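Local coordinates for heat shock protein 16 (Schizosaccharomyces pombe, PDB 3W1Z) that probably acts as a molecular chaperone of the small heat shock protein family, binding unfolded proteins during stress, at residues 77-82 against 95-100. Sequence-based numbering, arbitrary orientation.
Sequences VVNERK and RRFGSF
N79 lies flat on the ring of F97: its CB sits 3.5 Å from the ring centroid, a CH-pi contact, and the amide plane is tilted only 9° from the ring, with OD1 over the same face, 3.4 Å from F97 CE2. Having CG anti to the backbone N (chi1 -176°) lays the amide along the ring, while OD1 also accepts from R81 N in an Asx turn ahead of helix 82-86. Further apolar contacts come from V77, whose two methyls divide the work: CG1 meets F97 CD1 at 3.6 Å, CG2 meets F100 CD1 at 3.7 Å. The backbone bonds belong to an antiparallel hydrogen-bonded pair, V77 with G98, where strands 70-77 and 98-105 of the alpha-crystallin domain part into the long loop carrying that helix. V77 N reaches G98 O, and G98 N returns to V77 O at 2.9 Å. Cutting F97 back to an alanine would probably leave the N79 amide without its stacking surface and cost V77 CG1 its contact with the ring. A water bridges V78 O (2.6 Å) and R95 NH2 (3.0 Å), while R95 NE forms a salt bridge with E53 of a second subunit.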
loop_
_atom_site.group_PDB
_atom_site.type_symbol
_atom_site.label_atom_id
_atom_site.label_comp_id
_atom_site.label_asym_id
_atom_site.label_seq_id
_atom_site.Cartn_x
_atom_site.Cartn_y
_atom_site.Cartn_z
ATOM N N VAL B 77 12.264 12.085 32.938
ATOM C CA VAL B 77 12.084 13.527 32.863
ATOM C C VAL B 77 11.029 13.928 33.883
ATOM O O VAL B 77 9.842 13.660 33.707
ATOM C CB VAL B 77 11.645 13.984 31.462
ATOM C CG1 VAL B 77 11.605 15.504 31.393
ATOM C CG2 VAL B 77 12.584 13.431 30.405
ATOM N N VAL B 78 11.476 14.579 34.949
ATOM C CA VAL B 78 10.601 14.938 36.054
ATOM C C VAL B 78 9.972 16.304 35.824
ATOM O O VAL B 78 10.642 17.237 35.382
ATOM C CB VAL B 78 11.375 14.941 37.397
ATOM C CG1 VAL B 78 10.531 15.535 38.515
ATOM C CG2 VAL B 78 11.823 13.533 37.755
ATOM N N ASN B 79 8.685 16.421 36.132
ATOM C CA ASN B 79 8.022 17.711 36.070
ATOM C C ASN B 79 8.139 18.368 37.435
ATOM O O ASN B 79 7.501 17.946 38.399
ATOM C CB ASN B 79 6.550 17.528 35.696
ATOM C CG ASN B 79 5.817 18.847 35.530
ATOM O OD1 ASN B 79 6.436 19.902 35.389
ATOM N ND2 ASN B 79 4.490 18.790 35.541
ATOM N N GLU B 80 8.951 19.417 37.507
ATOM C CA GLU B 80 9.235 20.079 38.772
ATOM C C GLU B 80 8.088 21.004 39.147
ATOM O O GLU B 80 7.939 21.396 40.304
ATOM C CB GLU B 80 10.547 20.861 38.683
ATOM C CG GLU B 80 11.743 20.007 38.284
ATOM C CD GLU B 80 13.046 20.785 38.272
ATOM O OE1 GLU B 80 13.070 21.907 37.721
ATOM O OE2 GLU B 80 14.047 20.274 38.817
ATOM N N ARG B 81 7.279 21.345 38.152
ATOM C CA ARG B 81 6.144 22.238 38.337
ATOM C C ARG B 81 4.842 21.476 38.581
ATOM O O ARG B 81 3.767 22.074 38.603
ATOM C CB ARG B 81 6.003 23.174 37.134
ATOM C CG ARG B 81 7.330 23.680 36.593
ATOM C CD ARG B 81 7.267 25.164 36.281
ATOM N NE ARG B 81 7.549 25.983 37.455
ATOM C CZ ARG B 81 8.658 26.696 37.617
ATOM N NH1 ARG B 81 9.589 26.700 36.673
ATOM N NH2 ARG B 81 8.834 27.413 38.719
ATOM N N LYS B 82 4.947 20.157 38.723
ATOM C CA LYS B 82 3.784 19.287 38.908
ATOM C C LYS B 82 2.820 19.775 39.996
ATOM O O LYS B 82 1.612 19.856 39.769
ATOM C CB LYS B 82 4.240 17.855 39.210
ATOM C CG LYS B 82 3.149 16.935 39.747
ATOM C CD LYS B 82 2.029 16.723 38.739
ATOM C CE LYS B 82 0.952 15.809 39.306
ATOM N NZ LYS B 82 -0.226 15.690 38.402
ATOM N N ARG B 95 5.422 20.824 27.282
ATOM C CA ARG B 95 6.442 19.874 27.725
ATOM C C ARG B 95 5.873 18.509 28.088
ATOM O O ARG B 95 4.802 18.404 28.682
ATOM C CB ARG B 95 7.257 20.440 28.893
ATOM C CG ARG B 95 8.198 21.572 28.506
ATOM C CD ARG B 95 9.126 21.938 29.654
ATOM N NE ARG B 95 10.105 20.889 29.927
ATOM C CZ ARG B 95 10.742 20.741 31.085
ATOM N NH1 ARG B 95 10.497 21.570 32.091
ATOM N NH2 ARG B 95 11.617 19.759 31.242
ATOM N N ARG B 96 6.605 17.463 27.723
ATOM C CA ARG B 96 6.196 16.096 28.012
ATOM C C ARG B 96 7.108 15.492 29.070
ATOM O O ARG B 96 8.331 15.560 28.956
ATOM C CB ARG B 96 6.220 15.246 26.739
ATOM C CG ARG B 96 5.330 15.782 25.629
ATOM C CD ARG B 96 3.860 15.743 26.028
ATOM N NE ARG B 96 3.023 16.501 25.103
ATOM C CZ ARG B 96 2.532 17.712 25.357
ATOM N NH1 ARG B 96 2.785 18.303 26.517
ATOM N NH2 ARG B 96 1.781 18.328 24.455
ATOM N N PHE B 97 6.510 14.904 30.101
ATOM C CA PHE B 97 7.277 14.356 31.214
ATOM C C PHE B 97 7.028 12.867 31.421
ATOM O O PHE B 97 5.974 12.342 31.063
ATOM C CB PHE B 97 6.964 15.120 32.502
ATOM C CG PHE B 97 7.284 16.583 32.431
ATOM C CD1 PHE B 97 8.585 17.027 32.597
ATOM C CD2 PHE B 97 6.286 17.514 32.198
ATOM C CE1 PHE B 97 8.885 18.373 32.534
ATOM C CE2 PHE B 97 6.580 18.863 32.135
ATOM C CZ PHE B 97 7.882 19.293 32.302
ATOM N N GLY B 98 8.014 12.191 32.000
ATOM C CA GLY B 98 7.901 10.775 32.289
ATOM C C GLY B 98 9.243 10.083 32.179
ATOM O O GLY B 98 10.289 10.731 32.166
ATOM N N SER B 99 9.210 8.758 32.100
ATOM C CA SER B 99 10.419 7.980 31.885
ATOM C C SER B 99 10.688 7.861 30.391
ATOM O O SER B 99 9.757 7.728 29.597
ATOM C CB SER B 99 10.277 6.591 32.507
ATOM O OG SER B 99 9.113 5.939 32.029
ATOM N N PHE B 100 11.958 7.919 30.009
ATOM C CA PHE B 100 12.328 7.767 28.609
ATOM C C PHE B 100 13.274 6.590 28.405
ATOM O O PHE B 100 14.119 6.305 29.255
ATOM C CB PHE B 100 12.953 9.057 28.061
ATOM C CG PHE B 100 14.277 9.413 28.683
ATOM C CD1 PHE B 100 14.336 10.245 29.788
ATOM C CD2 PHE B 100 15.465 8.932 28.151
ATOM C CE1 PHE B 100 15.551 10.582 30.358
ATOM C CE2 PHE B 100 16.681 9.260 28.718
ATOM C CZ PHE B 100 16.725 10.087 29.822
HETATM O O HOH W 1 12.289 18.461 33.861
#